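Local coordinates for carboxylesterase (Est-2) (Archaeoglobus fulgidus, PDB 5FRD), which probably hydrolyses carboxylic esters as a thermophilic member of the alpha/beta-hydrolase family and holds coenzyme A close to its active site, at residues 24-29 with 35-40; 86-91 with 229-234; 180-185 with 208-213. All coordinates share one frame; numbering follows the deposited sequence.

In this alpha/beta-hydrolase fold the chemistry of each contact follows its place. Contacts 1 and 2 lie deep in the core and share one sheet: strands 24-27 and 83-88 are neighbours in it, and the backbones of F25 and I27 are probably hydrogen-bonded to V86. They also meet where S29 and Q36 reach H88. Contact 1 combines an indole platform with a buried amide oxygen, whereas contact 2 relies on two methionines around a histidine ring. Contact 3 stands apart, its centre about 25 Å from that of contact 1 and about 20 Å from that of contact 2. Its aromatic cluster is buried but peripheral, with an exposed arginine at its margin and coenzyme A beside it.

Contact 1: residues 24-29 with 35-40; sequences VFYIHS and TQWVNQ
Y26 and W37 supply the aromatic packing. CB of Y26 stands over the five-membered ring of W37, 3.4 Å from its centroid and 4° off the normal, a CH-pi contact, while the two rings meet obliquely. With CG of W37 anti to its carbonyl carbon (chi1 -59°), the indole lies against the strand. At the indole's edge, W37 CZ2 approaches I27 O at 3.5 Å. Replacing W37 by an alanine would take away this platform and would probably leave a gap under Y26 CB and beside I27 O. Further along, Y26 OH touches Q40 CB at 3.6 Å, although its hydrogen-bond partner is G45 O.

Polar contact is concentrated on Q36. In one of its two conformers, OE1 accepts from the backbone N of S29, 3.1 Å away, nearly straight at 172° and in the carbonyl plane, on a lone pair; NE2 lies over the indole face opposite Y26. S29 OG is 3.0 Å from Q36 OE1, and S32 OG also bonds this oxygen.

Together these contacts seat the start of helix 38-43 on strand 24-27, within the beta-alpha-beta unit continuing to strand 47-49. The side chain of S29 touches that of S89, and in many alpha/beta hydrolases the corresponding loop helps form the oxyanion hole.

Contact 2: residues 86-91 with 229-234; sequences VGHSLG and MVMLEK
The probable nucleophile elbow, G87-H88-S89-L90-G91, packs on the short helix 230-233 and the residue before it through H88, whose imidazole has M231 over one face and M229 at its edge. The methyl CE of M231 sits above the ring centre, 3.5 Å from the centroid and 12° off the normal, a CH-pi contact. CG of M231 lies between the backbone N and the carbonyl carbon (chi1 73°), and two further bends in the chain turn the methyl onto the ring; SD follows above the same face. M229 approaches differently: its SD comes to 3.7 Å from H88 CE1, near the ring plane, in an edge-on sulfur-aromatic contact.

S89 CB covers the opposite face of the imidazole, so the ring is sandwiched between M231 and its own neighbour. Its rotation is further restrained by the hydrogen bond from NE2 to H228 O; ND1 makes a weak bond with S29 OG.

The turn itself is tight: a beta carbon on G87 would run into G91 O, and S89 has a positive phi of 56°. That strained strand-to-helix turn is the hallmark of the GxSxG elbow, here consistent with a triad of S89, H228 and D200, with H88 next to S89 and its ring against that of H228.

Contact 3: residues 180-185 with 208-213; sequences DYRNGK and HEFFHK. With COA (coenzyme A), chain C.
F210, a residue of the coenzyme A pocket, and F211 beside it direct their ring edges at the face of Y181 in an aromatic cluster. Both pairs are offset edge-to-face. The F210 ring stands with its centroid 5.8 Å from that of Y181 and the planes 80° apart, and its CE2 also presses on Y181 CB at 3.5 Å. F211 inclines its plane by 71° and brings CE1 to 3.8 Å from Y181 OH, which lies at the edge of the phenylalanine ring. That hydroxyl has its hydrogen-bond partner in Q96 OE1, which ties down the outer end of the tyrosine.

Helix 205-214, which carries both phenylalanines, links the parallel neighbouring strands 192-197 and 218-223 of the central sheet in a beta-alpha-beta unit of the alpha/beta-hydrolase fold. The cluster fastens helix 178-182 to it. A116, another pocket residue, touches both Y181 and F210, and the ring of H214 meets that of F210.

With CG of F210 anti to its backbone N (chi1 177°), the ring lies between Y181 and the adenine. F210 CB is 3.8 Å from C2A of coenzyme A; the coenzyme is also hydrogen-bonded to R117 NH1, L121 N and L202 O. In one of its two conformers R182 sets CG at the edge of F210, 3.8 Å from CE1 and near the ring plane, and its NH1 forms a salt bridge with E179 OE2.

Contact 1: residues 24-29 with 35-40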
loop_
_atom_site.group_PDB
_atom_site.type_symbol
_atom_site.label_atom_id
_atom_site.label_comp_id
_atom_site.label_asym_id
_atom_site.label_seq_id
_atom_site.Cartn_x
_atom_site.Cartn_y
_atom_site.Cartn_z
ATOM N N VAL A 24 0.082 -7.120 11.938
ATOM C CA VAL A 24 0.337 -6.738 10.548
ATOM C C VAL A 24 -0.811 -5.824 10.139
ATOM O O VAL A 24 -1.974 -6.145 10.403
ATOM C CB VAL A 24 0.434 -7.955 9.598
ATOM C CG1 VAL A 24 0.846 -7.503 8.194
ATOM C CG2 VAL A 24 1.438 -8.958 10.105
ATOM N N PHE A 25 -0.465 -4.690 9.533
ATOM C CA PHE A 25 -1.411 -3.659 9.160
ATOM C C PHE A 25 -1.167 -3.237 7.713
ATOM O O PHE A 25 -0.073 -2.737 7.392
ATOM C CB PHE A 25 -1.269 -2.454 10.116
ATOM C CG PHE A 25 -2.387 -1.452 9.998
ATOM C CD1 PHE A 25 -3.555 -1.586 10.746
ATOM C CD2 PHE A 25 -2.270 -0.379 9.150
ATOM C CE1 PHE A 25 -4.568 -0.656 10.620
ATOM C CE2 PHE A 25 -3.298 0.550 9.049
ATOM C CZ PHE A 25 -4.426 0.387 9.796
ATOM N N TYR A 26 -2.171 -3.442 6.842
ATOM C CA TYR A 26 -2.003 -3.238 5.416
ATOM C C TYR A 26 -2.701 -1.983 4.948
ATOM O O TYR A 26 -3.850 -1.740 5.338
ATOM C CB TYR A 26 -2.603 -4.408 4.616
ATOM C CG TYR A 26 -2.170 -5.796 4.998
ATOM C CD1 TYR A 26 -2.813 -6.483 5.997
ATOM C CD2 TYR A 26 -1.147 -6.461 4.324
ATOM C CE1 TYR A 26 -2.479 -7.779 6.334
ATOM C CE2 TYR A 26 -0.776 -7.745 4.690
ATOM C CZ TYR A 26 -1.431 -8.399 5.691
ATOM O OH TYR A 26 -1.066 -9.698 6.032
ATOM N N ILE A 27 -2.056 -1.254 4.040
ATOM C CA ILE A 27 -2.566 -0.001 3.495
ATOM C C ILE A 27 -2.550 -0.080 1.950
ATOM O O ILE A 27 -1.485 -0.183 1.326
ATOM C CB ILE A 27 -1.752 1.236 3.941
ATOM C CG1 ILE A 27 -1.509 1.183 5.452
ATOM C CG2 ILE A 27 -2.519 2.485 3.550
ATOM C CD1 ILE A 27 -0.670 2.318 5.979
ATOM N N HIS A 28 -3.748 -0.036 1.383
ATOM C CA HIS A 28 -3.998 -0.158 -0.054
ATOM C C HIS A 28 -3.567 1.044 -0.874
ATOM O O HIS A 28 -3.209 2.100 -0.348
ATOM C CB HIS A 28 -5.481 -0.434 -0.311
ATOM C CG HIS A 28 -6.384 0.680 0.092
ATOM N ND1 HIS A 28 -6.561 1.816 -0.665
ATOM C CD2 HIS A 28 -7.158 0.837 1.194
ATOM C CE1 HIS A 28 -7.418 2.618 -0.052
ATOM N NE2 HIS A 28 -7.762 2.067 1.097
ATOM N N SER A 29 -3.664 0.890 -2.200
ATOM C CA SER A 29 -3.280 1.885 -3.178
ATOM C C SER A 29 -4.433 2.733 -3.694
ATOM O O SER A 29 -5.586 2.601 -3.262
ATOM C CB SER A 29 -2.546 1.149 -4.328
ATOM O OG SER A 29 -3.365 0.162 -4.860
ATOM N N THR A 35 -9.896 -4.839 0.267
ATOM C CA THR A 35 -10.012 -6.094 -0.442
ATOM C C THR A 35 -8.798 -6.392 -1.300
ATOM O O THR A 35 -8.552 -7.549 -1.659
ATOM C CB THR A 35 -11.265 -6.219 -1.292
ATOM O OG1 THR A 35 -11.234 -5.296 -2.366
ATOM C CG2 THR A 35 -12.518 -6.034 -0.479
ATOM N N GLN A 36 -7.952 -5.394 -1.585
ATOM C CA GLN A 36 -6.685 -5.626 -2.257
ATOM C C GLN A 36 -5.831 -6.674 -1.586
ATOM O O GLN A 36 -4.991 -7.326 -2.219
ATOM C CB GLN A 36 -5.900 -4.315 -2.204
ATOM C CG GLN A 36 -4.708 -4.296 -3.103
ATOM C CD GLN A 36 -4.011 -3.030 -2.944
ATOM O OE1 GLN A 36 -4.570 -1.941 -3.105
ATOM N NE2 GLN A 36 -2.780 -3.162 -2.602
ATOM N N TRP A 37 -6.011 -6.799 -0.261
ATOM C CA TRP A 37 -5.179 -7.631 0.556
ATOM C C TRP A 37 -5.807 -8.950 0.968
ATOM O O TRP A 37 -5.244 -9.655 1.826
ATOM C CB TRP A 37 -4.788 -6.878 1.821
ATOM C CG TRP A 37 -4.055 -5.592 1.534
ATOM C CD1 TRP A 37 -4.544 -4.329 1.660
ATOM C CD2 TRP A 37 -2.715 -5.452 1.082
ATOM N NE1 TRP A 37 -3.596 -3.423 1.356
ATOM C CE2 TRP A 37 -2.444 -4.075 1.000
ATOM C CE3 TRP A 37 -1.688 -6.368 0.768
ATOM C CZ2 TRP A 37 -1.218 -3.587 0.604
ATOM C CZ3 TRP A 37 -0.460 -5.885 0.420
ATOM C CH2 TRP A 37 -0.234 -4.507 0.332
ATOM N N VAL A 38 -6.931 -9.338 0.357
ATOM C CA VAL A 38 -7.600 -10.585 0.775
ATOM C C VAL A 38 -6.687 -11.813 0.813
ATOM O O VAL A 38 -6.787 -12.616 1.718
ATOM C CB VAL A 38 -8.872 -10.944 -0.028
ATOM C CG1 VAL A 38 -9.990 -9.972 0.312
ATOM C CG2 VAL A 38 -8.612 -11.048 -1.520
ATOM N N ASN A 39 -5.796 -11.943 -0.166
ATOM C CA ASN A 39 -4.922 -13.126 -0.192
ATOM C C ASN A 39 -3.903 -13.159 0.930
ATOM O O ASN A 39 -3.468 -14.228 1.371
ATOM C CB ASN A 39 -4.185 -13.238 -1.529
ATOM C CG ASN A 39 -5.118 -13.340 -2.698
ATOM O OD1 ASN A 39 -5.821 -14.344 -2.854
ATOM N ND2 ASN A 39 -5.169 -12.303 -3.516
ATOM N N GLN A 40 -3.550 -11.982 1.467
ATOM C CA GLN A 40 -2.670 -11.878 2.608
ATOM C C GLN A 40 -3.437 -12.029 3.926
ATOM O O GLN A 40 -2.988 -12.702 4.852
ATOM C CB GLN A 40 -1.921 -10.536 2.606
ATOM C CG GLN A 40 -0.868 -10.418 1.513
ATOM C CD GLN A 40 -1.443 -10.408 0.110
ATOM O OE1 GLN A 40 -2.303 -9.602 -0.210
ATOM N NE2 GLN A 40 -0.936 -11.333 -0.791
#

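Contact 2: residues 86-91 with 229-234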
loop_
_atom_site.group_PDB
_atom_site.type_symbol
_atom_site.label_atom_id
_atom_site.label_comp_id
_atom_site.label_asym_id
_atom_site.label_seq_id
_atom_site.Cartn_x
_atom_site.Cartn_y
_atom_site.Cartn_z
ATOM N N VAL A 86 2.439 -2.612 6.116
ATOM C CA VAL A 86 2.609 -3.061 4.711
ATOM C C VAL A 86 1.839 -2.072 3.842
ATOM O O VAL A 86 0.622 -1.971 3.961
ATOM C CB VAL A 86 2.040 -4.465 4.529
ATOM C CG1 VAL A 86 2.244 -4.940 3.089
ATOM C CG2 VAL A 86 2.630 -5.454 5.511
ATOM N N GLY A 87 2.523 -1.338 2.983
ATOM C CA GLY A 87 1.899 -0.348 2.117
ATOM C C GLY A 87 2.187 -0.544 0.659
ATOM O O GLY A 87 3.349 -0.719 0.306
ATOM N N HIS A 88 1.161 -0.459 -0.165
ATOM C CA HIS A 88 1.261 -0.581 -1.610
ATOM C C HIS A 88 1.050 0.763 -2.274
ATOM O O HIS A 88 -0.001 1.373 -2.107
ATOM C CB HIS A 88 0.255 -1.563 -2.133
ATOM C CG HIS A 88 0.304 -1.734 -3.610
ATOM N ND1 HIS A 88 -0.808 -1.660 -4.410
ATOM C CD2 HIS A 88 1.342 -1.977 -4.429
ATOM C CE1 HIS A 88 -0.450 -1.848 -5.673
ATOM N NE2 HIS A 88 0.846 -2.063 -5.711
ATOM N N SER A 89 2.033 1.216 -3.059
ATOM C CA SER A 89 1.932 2.418 -3.905
ATOM C C SER A 89 1.553 3.676 -3.099
ATOM O O SER A 89 2.344 4.028 -2.228
ATOM C CB SER A 89 1.046 2.129 -5.116
ATOM O OG SER A 89 1.397 3.003 -6.205
ATOM N N LEU A 90 0.413 4.338 -3.326
ATOM C CA LEU A 90 -0.064 5.362 -2.385
ATOM C C LEU A 90 0.046 4.879 -0.938
ATOM O O LEU A 90 0.453 5.642 -0.041
ATOM C CB LEU A 90 -1.525 5.719 -2.654
ATOM C CG LEU A 90 -2.287 6.530 -1.588
ATOM C CD1 LEU A 90 -1.707 7.918 -1.493
ATOM C CD2 LEU A 90 -3.780 6.572 -1.888
ATOM N N GLY A 91 -0.366 3.641 -0.672
ATOM C CA GLY A 91 -0.317 3.112 0.695
ATOM C C GLY A 91 1.091 3.023 1.249
ATOM O O GLY A 91 1.303 3.057 2.466
ATOM N N MET A 229 0.736 -5.019 -9.347
ATOM C CA MET A 229 -0.268 -5.682 -8.485
ATOM C C MET A 229 0.195 -7.046 -7.948
ATOM O O MET A 229 -0.562 -8.020 -7.883
ATOM C CB MET A 229 -1.603 -5.815 -9.237
ATOM C CG MET A 229 -2.154 -4.523 -9.774
ATOM S SD MET A 229 -2.235 -3.200 -8.560
ATOM C CE MET A 229 -3.338 -3.899 -7.362
ATOM N N VAL A 230 1.441 -7.077 -7.489
ATOM C CA VAL A 230 2.131 -8.293 -7.099
ATOM C C VAL A 230 1.409 -9.123 -6.031
ATOM O O VAL A 230 1.424 -10.341 -6.056
ATOM C CB VAL A 230 3.579 -7.961 -6.718
ATOM C CG1 VAL A 230 3.660 -6.993 -5.533
ATOM C CG2 VAL A 230 4.367 -9.212 -6.419
ATOM N N MET A 231 0.736 -8.466 -5.078
ATOM C CA MET A 231 0.054 -9.195 -3.999
ATOM C C MET A 231 -1.175 -9.950 -4.484
ATOM O O MET A 231 -1.609 -10.868 -3.815
ATOM C CB MET A 231 -0.319 -8.241 -2.850
ATOM C CG MET A 231 -1.477 -7.288 -3.123
ATOM S SD MET A 231 -1.273 -6.086 -4.437
ATOM C CE MET A 231 0.092 -5.227 -3.725
ATOM N N LEU A 232 -1.730 -9.522 -5.625
ATOM C CA LEU A 232 -2.853 -10.193 -6.286
ATOM C C LEU A 232 -2.388 -11.138 -7.367
ATOM O O LEU A 232 -3.029 -12.157 -7.603
ATOM C CB LEU A 232 -3.780 -9.151 -6.933
ATOM C CG LEU A 232 -4.501 -8.215 -5.977
ATOM C CD1 LEU A 232 -5.157 -7.071 -6.736
ATOM C CD2 LEU A 232 -5.527 -8.985 -5.172
ATOM N N GLU A 233 -1.323 -10.788 -8.073
ATOM C CA GLU A 233 -0.896 -11.586 -9.248
ATOM C C GLU A 233 -0.082 -12.806 -8.870
ATOM O O GLU A 233 -0.127 -13.835 -9.578
ATOM C CB GLU A 233 -0.041 -10.729 -10.183
ATOM C CG GLU A 233 -0.692 -9.535 -10.861
ATOM C CD GLU A 233 0.335 -8.733 -11.663
ATOM O OE1 GLU A 233 1.034 -7.906 -11.057
ATOM O OE2 GLU A 233 0.440 -8.955 -12.906
ATOM N N LYS A 234 0.715 -12.685 -7.823
ATOM C CA LYS A 234 1.598 -13.739 -7.353
ATOM C C LYS A 234 1.476 -13.822 -5.838
ATOM O O LYS A 234 2.454 -13.680 -5.121
ATOM C CB LYS A 234 3.048 -13.497 -7.768
ATOM C CG LYS A 234 3.282 -13.581 -9.268
ATOM C CD LYS A 234 3.150 -14.986 -9.785
ATOM C CE LYS A 234 3.499 -15.016 -11.270
ATOM N NZ LYS A 234 3.419 -16.394 -11.797
#

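Contact 3: residues 180-185 with 208-213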
loop_
_atom_site.group_PDB
_atom_site.type_symbol
_atom_site.label_atom_id
_atom_site.label_comp_id
_atom_site.label_asym_id
_atom_site.label_seq_id
_atom_site.Cartn_x
_atom_site.Cartn_y
_atom_site.Cartn_z
ATOM N N ASP A 180 15.220 14.036 1.013
ATOM C CA ASP A 180 15.371 13.741 2.432
ATOM C C ASP A 180 16.007 12.373 2.669
ATOM O O ASP A 180 16.789 12.202 3.591
ATOM C CB ASP A 180 14.025 13.840 3.146
ATOM C CG ASP A 180 13.479 15.269 3.216
ATOM O OD1 ASP A 180 14.214 16.246 2.981
ATOM O OD2 ASP A 180 12.285 15.416 3.533
ATOM N N TYR A 181 15.691 11.378 1.836
ATOM C CA TYR A 181 16.435 10.144 1.871
ATOM C C TYR A 181 17.879 10.366 1.390
ATOM O O TYR A 181 18.793 9.873 2.016
ATOM C CB TYR A 181 15.803 9.062 0.979
ATOM C CG TYR A 181 14.620 8.317 1.553
ATOM C CD1 TYR A 181 14.795 7.221 2.382
ATOM C CD2 TYR A 181 13.328 8.675 1.192
ATOM C CE1 TYR A 181 13.696 6.511 2.876
ATOM C CE2 TYR A 181 12.226 7.980 1.684
ATOM C CZ TYR A 181 12.416 6.905 2.498
ATOM O OH TYR A 181 11.306 6.234 2.981
ATOM N N ARG A 182 18.031 11.047 0.261
ATOM C CA ARG A 182 19.344 11.217 -0.398
ATOM C C ARG A 182 20.353 11.905 0.515
ATOM O O ARG A 182 21.509 11.512 0.545
ATOM C CB ARG A 182 19.199 12.008 -1.709
ATOM C CG ARG A 182 18.878 11.173 -2.939
ATOM C CD ARG A 182 18.615 12.076 -4.141
ATOM N NE ARG A 182 18.452 11.349 -5.405
ATOM C CZ ARG A 182 17.939 11.859 -6.530
ATOM N NH1 ARG A 182 17.509 13.119 -6.591
ATOM N NH2 ARG A 182 17.849 11.091 -7.616
ATOM N N ASN A 183 19.901 12.930 1.240
ATOM C CA ASN A 183 20.799 13.754 2.065
ATOM C C ASN A 183 20.951 13.252 3.484
ATOM O O ASN A 183 21.562 13.906 4.324
ATOM C CB ASN A 183 20.384 15.233 2.030
ATOM C CG ASN A 183 19.089 15.523 2.774
ATOM O OD1 ASN A 183 18.629 14.749 3.612
ATOM N ND2 ASN A 183 18.484 16.648 2.449
ATOM N N GLY A 184 20.351 12.103 3.760
ATOM C CA GLY A 184 20.571 11.397 4.991
ATOM C C GLY A 184 19.759 11.898 6.153
ATOM O O GLY A 184 20.001 11.438 7.254
ATOM N N LYS A 185 18.836 12.845 5.949
ATOM C CA LYS A 185 18.023 13.395 7.051
ATOM C C LYS A 185 16.966 12.401 7.508
ATOM O O LYS A 185 16.722 12.246 8.705
ATOM C CB LYS A 185 17.330 14.734 6.698
ATOM C CG LYS A 185 18.258 15.945 6.708
ATOM C CD LYS A 185 17.474 17.248 6.671
ATOM C CE LYS A 185 18.246 18.313 5.900
ATOM N NZ LYS A 185 17.679 19.677 6.074
ATOM N N HIS A 208 12.728 0.819 -5.982
ATOM C CA HIS A 208 12.890 -0.155 -4.904
ATOM C C HIS A 208 14.362 -0.344 -4.537
ATOM O O HIS A 208 14.699 -0.483 -3.363
ATOM C CB HIS A 208 12.148 -1.432 -5.285
ATOM C CG HIS A 208 10.677 -1.189 -5.413
ATOM N ND1 HIS A 208 10.096 -0.676 -6.548
ATOM C CD2 HIS A 208 9.703 -1.237 -4.484
ATOM C CE1 HIS A 208 8.810 -0.475 -6.324
ATOM N NE2 HIS A 208 8.555 -0.806 -5.077
ATOM N N GLU A 209 15.227 -0.329 -5.544
ATOM C CA GLU A 209 16.661 -0.259 -5.249
ATOM C C GLU A 209 17.004 1.035 -4.507
ATOM O O GLU A 209 17.881 1.016 -3.664
ATOM C CB GLU A 209 17.488 -0.386 -6.530
ATOM C CG GLU A 209 17.522 -1.777 -7.118
ATOM C CD GLU A 209 18.439 -2.756 -6.414
ATOM O OE1 GLU A 209 18.982 -2.445 -5.329
ATOM O OE2 GLU A 209 18.620 -3.884 -6.948
ATOM N N PHE A 210 16.281 2.125 -4.766
ATOM C CA PHE A 210 16.540 3.391 -4.047
ATOM C C PHE A 210 16.290 3.188 -2.564
ATOM O O PHE A 210 17.134 3.517 -1.719
ATOM C CB PHE A 210 15.686 4.516 -4.597
ATOM C CG PHE A 210 15.871 5.810 -3.851
ATOM C CD1 PHE A 210 16.847 6.698 -4.253
ATOM C CD2 PHE A 210 15.098 6.121 -2.752
ATOM C CE1 PHE A 210 17.041 7.915 -3.601
ATOM C CE2 PHE A 210 15.302 7.327 -2.068
ATOM C CZ PHE A 210 16.290 8.215 -2.482
ATOM N N PHE A 211 15.140 2.619 -2.208
ATOM C CA PHE A 211 14.912 2.289 -0.801
ATOM C C PHE A 211 15.963 1.368 -0.218
ATOM O O PHE A 211 16.475 1.565 0.895
ATOM C CB PHE A 211 13.557 1.580 -0.609
ATOM C CG PHE A 211 12.338 2.444 -0.810
ATOM C CD1 PHE A 211 12.166 3.622 -0.097
ATOM C CD2 PHE A 211 11.299 1.975 -1.627
ATOM C CE1 PHE A 211 10.974 4.338 -0.246
ATOM C CE2 PHE A 211 10.135 2.717 -1.772
ATOM C CZ PHE A 211 10.000 3.892 -1.094
ATOM N N HIS A 212 16.311 0.325 -0.957
ATOM C CA HIS A 212 17.245 -0.669 -0.485
ATOM C C HIS A 212 18.634 -0.065 -0.225
ATOM O O HIS A 212 19.279 -0.422 0.761
ATOM C CB HIS A 212 17.306 -1.791 -1.510
ATOM C CG HIS A 212 18.046 -3.011 -1.078
ATOM N ND1 HIS A 212 18.032 -3.529 0.193
ATOM C CD2 HIS A 212 18.808 -3.861 -1.811
ATOM C CE1 HIS A 212 18.782 -4.621 0.235
ATOM N NE2 HIS A 212 19.242 -4.851 -0.980
ATOM N N LYS A 213 19.054 0.879 -1.053
ATOM C CA LYS A 213 20.334 1.581 -0.871
ATOM C C LYS A 213 20.328 2.461 0.370
ATOM O O LYS A 213 21.348 2.581 1.044
ATOM C CB LYS A 213 20.657 2.415 -2.102
ATOM C CG LYS A 213 21.187 1.578 -3.235
ATOM C CD LYS A 213 21.765 2.404 -4.344
ATOM C CE LYS A 213 20.817 3.464 -4.861
ATOM N NZ LYS A 213 21.232 3.899 -6.228
HETATM N N1A COA C . 12.970 6.677 -6.583
HETATM C C2A COA C . 14.169 6.916 -7.134
HETATM N N3A COA C . 14.340 7.862 -8.066
HETATM C C4A COA C . 13.304 8.630 -8.471
HETATM C C5A COA C . 11.978 8.438 -7.922
HETATM C C6A COA C . 11.857 7.401 -6.912
HETATM N N6A COA C . 10.652 7.153 -6.356
HETATM N N7A COA C . 11.130 9.301 -8.504
HETATM C C8A COA C . 11.885 10.024 -9.350
HETATM N N9A COA C . 13.168 9.611 -9.324
HETATM C C1B COA C . 14.251 10.162 -10.161
HETATM C C2B COA C . 14.012 9.720 -11.576
HETATM O O2B COA C . 14.564 8.420 -11.780
HETATM C C3B COA C . 14.661 10.849 -12.360
HETATM O O3B COA C . 16.064 10.606 -12.443
HETATM P P3B COA C . 16.901 10.825 -13.810
HETATM O O7A COA C . 16.744 12.315 -14.028
HETATM O O8A COA C . 16.201 9.932 -14.814
HETATM O O9A COA C . 18.293 10.356 -13.446
HETATM C C4B COA C . 14.402 12.075 -11.505
HETATM O O4B COA C . 14.188 11.574 -10.170
HETATM C C5B COA C . 13.210 12.910 -11.942
HETATM O O5B COA C . 12.035 12.083 -11.958
HETATM P P1A COA C . 10.588 12.679 -11.599
HETATM O O1A COA C . 10.645 13.523 -10.394
HETATM O O2A COA C . 9.668 11.458 -11.556
HETATM O O3A COA C . 10.142 13.667 -12.786
HETATM P P2A COA C . 10.134 13.430 -14.377
HETATM O O4A COA C . 9.476 14.693 -14.859
HETATM O O5A COA C . 11.483 12.970 -14.839
HETATM O O6A COA C . 9.176 12.160 -14.677
HETATM C CBP COA C . 7.207 10.859 -14.851
HETATM C CCP COA C . 7.779 12.201 -14.416
HETATM C CDP COA C . 5.717 10.848 -14.514
HETATM C CEP COA C . 7.406 10.716 -16.373
HETATM C CAP COA C . 7.940 9.728 -14.086
HETATM O OAP COA C . 7.876 9.967 -12.656
HETATM C C9P COA C . 7.378 8.359 -14.401
HETATM O O9P COA C . 7.532 7.871 -15.501
HETATM N N8P COA C . 6.743 7.719 -13.402
HETATM C C7P COA C . 6.285 6.330 -13.485
HETATM C C6P COA C . 4.851 6.174 -13.981
HETATM C C5P COA C . 3.728 6.601 -13.057
HETATM O O5P COA C . 2.821 7.335 -13.470
HETATM N N4P COA C . 3.731 6.098 -11.820
HETATM C C3P COA C . 2.659 6.330 -10.879
HETATM C C2P COA C . 3.220 6.394 -9.478
HETATM S S1P COA C . 1.847 6.527 -8.312
#